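Local coordinates for protein 401aa long hypothetical glucose-1-phosphate thymidylyltransferase (Sulfolobus tokodaii, PDB 2GGO) that is a bifunctional enzyme of UDP-N-acetylglucosamine and UDP-N-acetylgalactosamine synthesis that probably also couples dTTP or UTP with glucose 1-phosphate, at residues 293-296 with 297-300; 330-333 with 334-338; 348-352 with 353-357; 363-366 with 367-371. All blocks are in the same frame, centred on the assembly; numbering follows the deposited sequence.

Interaction 1: residues 293-296 with 297-300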
# COMPACT_ATOMS: atom_id res chain seq x y z
N VAL A 293 0.56 -19.77 -18.94
CA VAL A 293 0.92 -18.61 -18.14
C VAL A 293 1.11 -19.05 -16.70
O VAL A 293 0.26 -19.77 -16.12
CB VAL A 293 -0.15 -17.48 -18.25
CG1 VAL A 293 0.16 -16.34 -17.29
CG2 VAL A 293 -0.24 -16.99 -19.67
N GLU A 294 2.23 -18.64 -16.09
CA GLU A 294 2.48 -19.05 -14.71
C GLU A 294 2.65 -17.72 -13.91
O GLU A 294 3.30 -16.77 -14.38
CB GLU A 294 3.69 -20.01 -14.63
CG GLU A 294 4.14 -20.52 -13.17
CD GLU A 294 5.47 -21.24 -13.13
OE1 GLU A 294 5.92 -21.88 -14.10
OE2 GLU A 294 6.14 -21.16 -12.09
N VAL A 295 2.06 -17.67 -12.72
CA VAL A 295 2.16 -16.52 -11.82
C VAL A 295 2.52 -17.01 -10.44
O VAL A 295 2.07 -18.08 -10.02
CB VAL A 295 0.80 -15.74 -11.76
CG1 VAL A 295 0.87 -14.58 -10.76
CG2 VAL A 295 0.39 -15.26 -13.12
N LYS A 296 3.38 -16.24 -9.76
CA LYS A 296 3.79 -16.58 -8.41
C LYS A 296 4.01 -15.32 -7.62
O LYS A 296 4.69 -14.38 -8.08
CB LYS A 296 5.12 -17.34 -8.46
CG LYS A 296 5.42 -18.06 -7.14
CD LYS A 296 6.88 -17.94 -6.83
CE LYS A 296 7.45 -16.63 -7.16
NZ LYS A 296 8.85 -16.54 -6.59
N GLU A 297 3.50 -15.30 -6.40
CA GLU A 297 3.73 -14.14 -5.54
C GLU A 297 3.64 -12.80 -6.21
O GLU A 297 4.59 -12.00 -6.19
CB GLU A 297 5.07 -14.23 -4.84
CG GLU A 297 5.03 -13.48 -3.53
CD GLU A 297 6.03 -14.02 -2.54
OE1 GLU A 297 6.81 -13.23 -1.97
OE2 GLU A 297 6.04 -15.26 -2.34
N SER A 298 2.50 -12.50 -6.77
CA SER A 298 2.31 -11.18 -7.40
C SER A 298 0.90 -10.71 -7.22
O SER A 298 0.00 -11.50 -7.02
CB SER A 298 2.59 -11.24 -8.92
OG SER A 298 3.67 -12.12 -9.14
N VAL A 299 0.73 -9.42 -7.39
CA VAL A 299 -0.53 -8.75 -7.26
C VAL A 299 -0.78 -8.20 -8.63
O VAL A 299 0.03 -7.44 -9.18
CB VAL A 299 -0.42 -7.60 -6.23
CG1 VAL A 299 -1.78 -6.97 -6.01
CG2 VAL A 299 0.16 -8.18 -4.89
N ILE A 300 -1.88 -8.62 -9.20
CA ILE A 300 -2.23 -8.18 -10.57
C ILE A 300 -3.62 -7.55 -10.42
O ILE A 300 -4.57 -8.20 -10.04
CB ILE A 300 -2.21 -9.40 -11.55
CG1 ILE A 300 -0.80 -10.04 -11.64
CG2 ILE A 300 -2.63 -9.02 -12.93
CD1 ILE A 300 -0.79 -11.44 -12.37

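Interaction 2: residues 330-333 with 334-338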
# COMPACT_ATOMS: atom_id res chain seq x y z
N ALA A 330 11.92 -11.20 -15.12
CA ALA A 330 12.96 -11.86 -14.41
C ALA A 330 12.82 -11.47 -12.94
O ALA A 330 12.56 -10.32 -12.65
CB ALA A 330 14.22 -11.31 -14.90
N ASN A 331 13.02 -12.40 -12.00
CA ASN A 331 12.94 -12.02 -10.59
C ASN A 331 14.21 -12.26 -9.80
O ASN A 331 14.19 -12.19 -8.57
CB ASN A 331 11.77 -12.69 -9.89
CG ASN A 331 11.70 -14.12 -10.14
OD1 ASN A 331 12.42 -14.65 -10.98
ND2 ASN A 331 10.81 -14.78 -9.45
N LEU A 332 15.32 -12.51 -10.49
CA LEU A 332 16.60 -12.84 -9.87
C LEU A 332 17.77 -12.26 -10.68
O LEU A 332 17.82 -12.49 -11.89
CB LEU A 332 16.71 -14.34 -9.81
CG LEU A 332 17.79 -15.11 -9.06
CD1 LEU A 332 17.45 -15.07 -7.58
CD2 LEU A 332 17.70 -16.47 -9.58
N ARG A 333 18.71 -11.55 -10.04
CA ARG A 333 19.91 -10.99 -10.73
C ARG A 333 20.92 -12.11 -11.05
O ARG A 333 20.95 -13.14 -10.34
CB ARG A 333 20.64 -9.93 -9.88
CG ARG A 333 19.88 -8.67 -9.46
CD ARG A 333 20.88 -7.64 -8.84
NE ARG A 333 21.94 -7.29 -9.81
CZ ARG A 333 21.85 -6.36 -10.78
NH1 ARG A 333 20.75 -5.63 -10.92
NH2 ARG A 333 22.88 -6.16 -11.62
N PHE A 334 21.76 -11.89 -12.08
CA PHE A 334 22.68 -12.99 -12.48
C PHE A 334 23.54 -13.38 -11.29
O PHE A 334 23.95 -14.54 -11.16
CB PHE A 334 23.40 -12.82 -13.84
CG PHE A 334 24.11 -11.50 -14.04
CD1 PHE A 334 25.52 -11.41 -13.95
CD2 PHE A 334 23.39 -10.33 -14.35
CE1 PHE A 334 26.21 -10.16 -14.15
CE2 PHE A 334 24.06 -9.08 -14.54
CZ PHE A 334 25.49 -9.00 -14.44
N ASP A 335 23.66 -12.44 -10.35
CA ASP A 335 24.51 -12.57 -9.16
C ASP A 335 23.76 -12.75 -7.84
O ASP A 335 24.35 -12.62 -6.79
CB ASP A 335 25.42 -11.34 -9.04
CG ASP A 335 24.63 -10.05 -8.96
OD1 ASP A 335 23.85 -9.88 -7.97
OD2 ASP A 335 24.80 -9.22 -9.90
N GLU A 336 22.46 -12.96 -7.93
CA GLU A 336 21.61 -13.47 -6.83
C GLU A 336 21.60 -12.74 -5.45
O GLU A 336 21.08 -13.25 -4.46
CB GLU A 336 21.75 -15.00 -6.77
CG GLU A 336 22.11 -15.53 -8.21
CD GLU A 336 22.04 -17.05 -8.45
OE1 GLU A 336 21.36 -17.80 -7.67
OE2 GLU A 336 22.65 -17.47 -9.46
N LYS A 337 22.13 -11.52 -5.43
CA LYS A 337 21.98 -10.62 -4.27
C LYS A 337 20.70 -9.72 -4.34
O LYS A 337 20.02 -9.68 -5.37
CB LYS A 337 23.21 -9.70 -4.14
CG LYS A 337 24.49 -10.09 -4.92
CD LYS A 337 25.15 -8.83 -5.53
CE LYS A 337 26.49 -9.07 -6.25
NZ LYS A 337 27.67 -9.07 -5.34
N GLU A 338 20.41 -9.00 -3.26
CA GLU A 338 19.25 -8.11 -3.17
C GLU A 338 19.01 -7.26 -4.38
O GLU A 338 19.92 -6.62 -4.94
CB GLU A 338 19.34 -7.20 -1.96
CG GLU A 338 19.40 -7.96 -0.64
CD GLU A 338 19.20 -7.08 0.60
OE1 GLU A 338 19.49 -5.85 0.53
OE2 GLU A 338 18.76 -7.63 1.65

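Interaction 3: residues 348-352 with 353-357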
# COMPACT_ATOMS: atom_id res chain seq x y z
N ILE A 348 17.55 1.91 -4.06
CA ILE A 348 17.55 1.33 -2.74
C ILE A 348 17.26 -0.14 -2.81
O ILE A 348 16.62 -0.60 -3.75
CB ILE A 348 16.55 2.05 -1.82
CG1 ILE A 348 15.11 1.77 -2.23
CG2 ILE A 348 16.79 3.60 -1.79
CD1 ILE A 348 14.14 2.09 -1.18
N SER A 349 17.71 -0.88 -1.80
CA SER A 349 17.51 -2.28 -1.80
C SER A 349 16.17 -2.59 -1.31
O SER A 349 15.71 -2.03 -0.34
CB SER A 349 18.45 -3.02 -0.89
OG SER A 349 17.86 -4.31 -0.64
N SER A 350 15.58 -3.60 -1.92
CA SER A 350 14.26 -4.00 -1.57
C SER A 350 14.28 -4.94 -0.39
O SER A 350 13.24 -5.26 0.17
CB SER A 350 13.68 -4.74 -2.77
OG SER A 350 14.33 -5.98 -2.89
N GLY A 351 15.46 -5.44 -0.06
CA GLY A 351 15.55 -6.51 0.93
C GLY A 351 15.21 -7.88 0.37
O GLY A 351 15.23 -8.87 1.10
N ARG A 352 14.91 -7.96 -0.93
CA ARG A 352 14.45 -9.21 -1.51
C ARG A 352 15.45 -9.70 -2.54
O ARG A 352 15.95 -8.95 -3.36
CB ARG A 352 13.06 -9.06 -2.11
CG ARG A 352 11.96 -8.70 -1.11
CD ARG A 352 10.71 -8.26 -1.86
NE ARG A 352 10.20 -9.32 -2.75
CZ ARG A 352 9.11 -10.06 -2.56
NH1 ARG A 352 8.35 -9.90 -1.48
NH2 ARG A 352 8.79 -11.00 -3.45
N ARG A 353 15.73 -10.99 -2.43
CA ARG A 353 16.66 -11.68 -3.30
C ARG A 353 15.92 -11.94 -4.61
O ARG A 353 16.51 -11.84 -5.69
CB ARG A 353 17.08 -13.02 -2.67
CG ARG A 353 18.30 -13.72 -3.36
CD ARG A 353 18.22 -15.29 -3.33
NE ARG A 353 19.21 -15.87 -4.24
CZ ARG A 353 19.07 -17.03 -4.91
NH1 ARG A 353 17.95 -17.76 -4.79
NH2 ARG A 353 20.06 -17.44 -5.72
N LYS A 354 14.64 -12.29 -4.47
CA LYS A 354 13.64 -12.39 -5.59
C LYS A 354 12.62 -11.22 -5.67
O LYS A 354 11.74 -11.00 -4.79
CB LYS A 354 12.87 -13.70 -5.52
CG LYS A 354 13.75 -14.95 -5.72
CD LYS A 354 13.02 -15.92 -6.61
CE LYS A 354 13.95 -16.84 -7.34
NZ LYS A 354 13.96 -18.06 -6.50
N LEU A 355 12.73 -10.46 -6.74
CA LEU A 355 11.86 -9.34 -6.95
C LEU A 355 11.79 -9.13 -8.46
O LEU A 355 12.80 -9.06 -9.11
CB LEU A 355 12.39 -8.09 -6.24
CG LEU A 355 11.47 -6.87 -6.44
CD1 LEU A 355 10.09 -7.17 -5.80
CD2 LEU A 355 12.10 -5.67 -5.83
N GLY A 356 10.59 -9.14 -9.00
CA GLY A 356 10.42 -8.83 -10.40
C GLY A 356 10.13 -7.37 -10.57
O GLY A 356 10.94 -6.51 -10.18
N ALA A 357 9.02 -7.09 -11.23
CA ALA A 357 8.80 -5.79 -11.79
C ALA A 357 7.61 -5.03 -11.23
O ALA A 357 6.71 -5.63 -10.70
CB ALA A 357 8.75 -5.90 -13.35

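Interaction 4: residues 363-366 with 367-371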
# COMPACT_ATOMS: atom_id res chain seq x y z
N VAL A 363 -0.44 -0.17 -19.24
CA VAL A 363 0.65 -0.73 -20.00
C VAL A 363 0.33 -1.84 -20.98
O VAL A 363 -0.49 -2.77 -20.73
CB VAL A 363 1.87 -1.06 -19.03
CG1 VAL A 363 2.93 -1.99 -19.71
CG2 VAL A 363 2.51 0.12 -18.61
N ARG A 364 1.01 -1.83 -22.14
CA ARG A 364 0.82 -2.92 -23.13
C ARG A 364 2.22 -3.39 -23.49
O ARG A 364 3.01 -2.58 -23.85
CB ARG A 364 0.01 -2.46 -24.38
CG ARG A 364 -0.16 -3.67 -25.39
CD ARG A 364 -1.20 -3.50 -26.58
NE ARG A 364 -2.63 -3.61 -26.20
CZ ARG A 364 -3.35 -4.75 -26.06
NH1 ARG A 364 -2.78 -5.97 -26.22
NH2 ARG A 364 -4.65 -4.66 -25.74
N THR A 365 2.58 -4.66 -23.32
CA THR A 365 3.96 -4.97 -23.76
C THR A 365 3.80 -5.69 -25.08
O THR A 365 2.82 -6.37 -25.28
CB THR A 365 4.65 -5.89 -22.83
OG1 THR A 365 3.83 -7.10 -22.82
CG2 THR A 365 4.53 -5.40 -21.46
N GLY A 366 4.69 -5.49 -26.06
CA GLY A 366 4.70 -6.35 -27.21
C GLY A 366 4.99 -7.81 -26.95
O GLY A 366 5.38 -8.10 -25.82
N ILE A 367 4.70 -8.73 -27.89
CA ILE A 367 5.28 -10.14 -27.75
C ILE A 367 6.74 -10.24 -27.39
O ILE A 367 7.57 -9.44 -27.88
CB ILE A 367 5.05 -11.05 -28.95
CG1 ILE A 367 5.71 -10.31 -30.17
CG2 ILE A 367 3.65 -11.07 -29.22
CD1 ILE A 367 5.78 -11.14 -31.60
N ASN A 368 7.07 -11.26 -26.60
CA ASN A 368 8.47 -11.66 -26.38
C ASN A 368 9.28 -10.59 -25.77
O ASN A 368 10.46 -10.47 -26.04
CB ASN A 368 9.10 -11.96 -27.73
CG ASN A 368 9.98 -13.10 -27.68
OD1 ASN A 368 10.09 -13.79 -26.65
ND2 ASN A 368 10.59 -13.44 -28.83
N VAL A 369 8.60 -9.73 -25.04
CA VAL A 369 9.22 -8.74 -24.19
C VAL A 369 9.86 -9.43 -22.91
O VAL A 369 9.29 -10.39 -22.24
CB VAL A 369 8.26 -7.52 -24.02
CG1 VAL A 369 8.40 -6.92 -22.67
CG2 VAL A 369 8.71 -6.21 -25.07
N THR A 370 11.07 -8.96 -22.61
CA THR A 370 11.99 -9.32 -21.54
C THR A 370 12.13 -8.09 -20.60
O THR A 370 12.65 -7.04 -20.98
CB THR A 370 13.39 -9.59 -22.18
OG1 THR A 370 13.32 -10.60 -23.18
CG2 THR A 370 14.42 -10.02 -21.19
N ILE A 371 11.63 -8.22 -19.38
CA ILE A 371 11.77 -7.25 -18.25
C ILE A 371 12.75 -7.64 -17.12
O ILE A 371 12.60 -8.65 -16.50
CB ILE A 371 10.34 -7.07 -17.66
CG1 ILE A 371 9.42 -6.71 -18.84
CG2 ILE A 371 10.38 -5.99 -16.46
CD1 ILE A 371 8.01 -6.42 -18.57

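Interaction 1: residues 293-296 with 297-300
Ser298 OG donates a hydrogen bond of 2.7 Å to Lys296 O, two residues back. The hydroxyl sits above the carbonyl plane, 53° out of it, so neither lone pair is met. Ser298 carries OG beside its own backbone N (chi1 -37°), and this brings the hydroxyl back over the preceding strand. Ser315 N adds a weak hydrogen bond to the same OG.

Glu297 makes the bend, with phi and psi both positive. Strands 294-296 and 298-300 then run 115° apart. This is a corner of the left-handed parallel beta-helix expected of hexapeptide-repeat transferases. Inside the corner Val295 and Ile300 meet tip to tip. Val295 CG1 lies 3.9 Å from Ile300 CD1, and Val295 CG2 lies 4.1 Å from the same methyl. Both residues also pack on strand 281-283 of the adjoining coil.

Outside the corner the two charged chains diverge. Lys296 pairs with Asp314, and Glu297 with Lys220 of helix 212-225. Lys296 NZ and Glu297 OE2 stay 5.3 Å apart, not in contact. The opposite charges at this bend are thus paired mainly with other residues, while a hydroxyl-carbonyl bond and a small apolar contact tie the corner itself.

Interaction 2: residues 330-333 with 334-338
Arg333 to Glu336 form a type I beta turn in the loop between strands 328-329 and 340-343. The close part is the backbone. Glu336 N donates to Arg333 O at 2.8 Å, with an N-H...O angle of 155°. The donor lies well above the carbonyl plane rather than on a lone pair.

The side-chain part is looser and lies toward the surface. Arg333 and Asp335 run side by side and point the same way. Their flat groups are only 27° apart, and the carboxylate sits at the guanidinium edge. Even so, the salt bridge is long, with Arg333 NE 3.5 Å from Asp335 OD2, and its hydrogen bond is weak though nearly straight. Asp335 holds its carboxylate between its backbone N and carbonyl carbon (chi1 58°), which turns it back toward Arg333. Its other oxygen, OD1, takes a second weak bond, 3.5 Å from Lys337 N.

Glu336 sends its carboxylate to Arg353, in the chain that returns from the hairpin. Leu332 also packs on Arg353 and Lys354. Phe334 is exposed at the turn. Nearer the backbone, Glu336 CG rests 3.4 Å from Arg333 O.

Interaction 3: residues 348-352 with 353-357
Arg352 grips Lys354 O side-on with two nitrogens. Arg352 NE is 3.1 Å from Lys354 O, and Arg352 NH2 is 3.2 Å from that oxygen. The two donors come from opposite faces of the carbonyl plane, and the oxygen is tilted a little out of the guanidinium plane. Neither bond is straight, with N-H...O angles of 145° and 137°, as expected when one oxygen is shared. The bend of Arg352 at chi3 (59°) swings the guanidinium group round to this oxygen.

Two further hydrogen bonds shape the chain just before. Ser349 OG accepts from Gly351 N at 2.7 Å, and Ser350 OG accepts from Arg352 N at 2.8 Å. These are successive ST turns. Each hydroxyl has a second partner: Glu338 for Ser349 and the carbonyl of Val339 for Ser350.

The turns lie where the chain leaves the hairpin of strands 340-343 and 346-349. The hairpin belongs to an excursion from the beta-helix. The chain rejoins the coil at strand 358-359, which lies directly beside 316-317.

Van der Waals packing is made by both methyls of Leu355. Leu355 CD2 touches Ser350 CB at 3.6 Å. Leu355 CD1 lies 3.7 Å from Arg352 NE and 4.1 Å from Arg352 CD, and the two side chains cross at about a right angle. Leu355 also packs on Val341 of the hairpin.

Among the charges, Arg352 NH2 forms a salt bridge with Asp314 and a long, weak ion pair with Glu297.

Interaction 4: residues 363-366 with 367-371
Val369 packs against Thr365 and the carbonyl of Gly366. Val369 CG1 lies 3.9 Å from Thr365 CB. Val369 CB is 3.4 Å from Gly366 O, and Val369 CG2 is 3.9 Å from that oxygen. No hydrogen bond links the two segments, so this is van der Waals contact across a bend.

The bend is a type II beta turn from Gly366 to Val369. Asn368 takes its third position with a positive phi of 61°. Ile367 and Asn368 lead outward and are exposed, whereas Thr365 and Val369 face each other and are buried. Such a turn joins two sides of a coil in the left-handed beta-helix of the hexapeptide family.

Thr365 is positioned by its hydroxyl. With chi1 at 60°, OG1 sits between the backbone N and the carbonyl carbon. There it accepts a hydrogen bond from Gly324 N and shares another with Thr327 OG1, both in the preceding coil. Val369 rests on Thr327 on that side and on Ile383 of the following coil. Strand 364-365 lies in parallel between strands 322-323 and 382-383, and strand 370-371 between 328-329 and 388-389.

All four contacts are local, and they follow one another along the chain; none nests in or crosses another. Interaction 1 turns a corner of the beta-helix between strands 294-296 and 298-300. Interaction 2 comes after strand 328-329, where the chain leaves the coil. Interaction 3 lies on the way back, past the hairpin 340-343/346-349. These two meet directly, so the outgoing and returning chains are held together. Interaction 3 also touches interaction 1, where Lys296 packs against Lys354. Interaction 4 closes a turn in the coil that follows. There Ile371 O meets Ala330 N of interaction 2, and the Ile371 side chain packs on Ala357 of interaction 3.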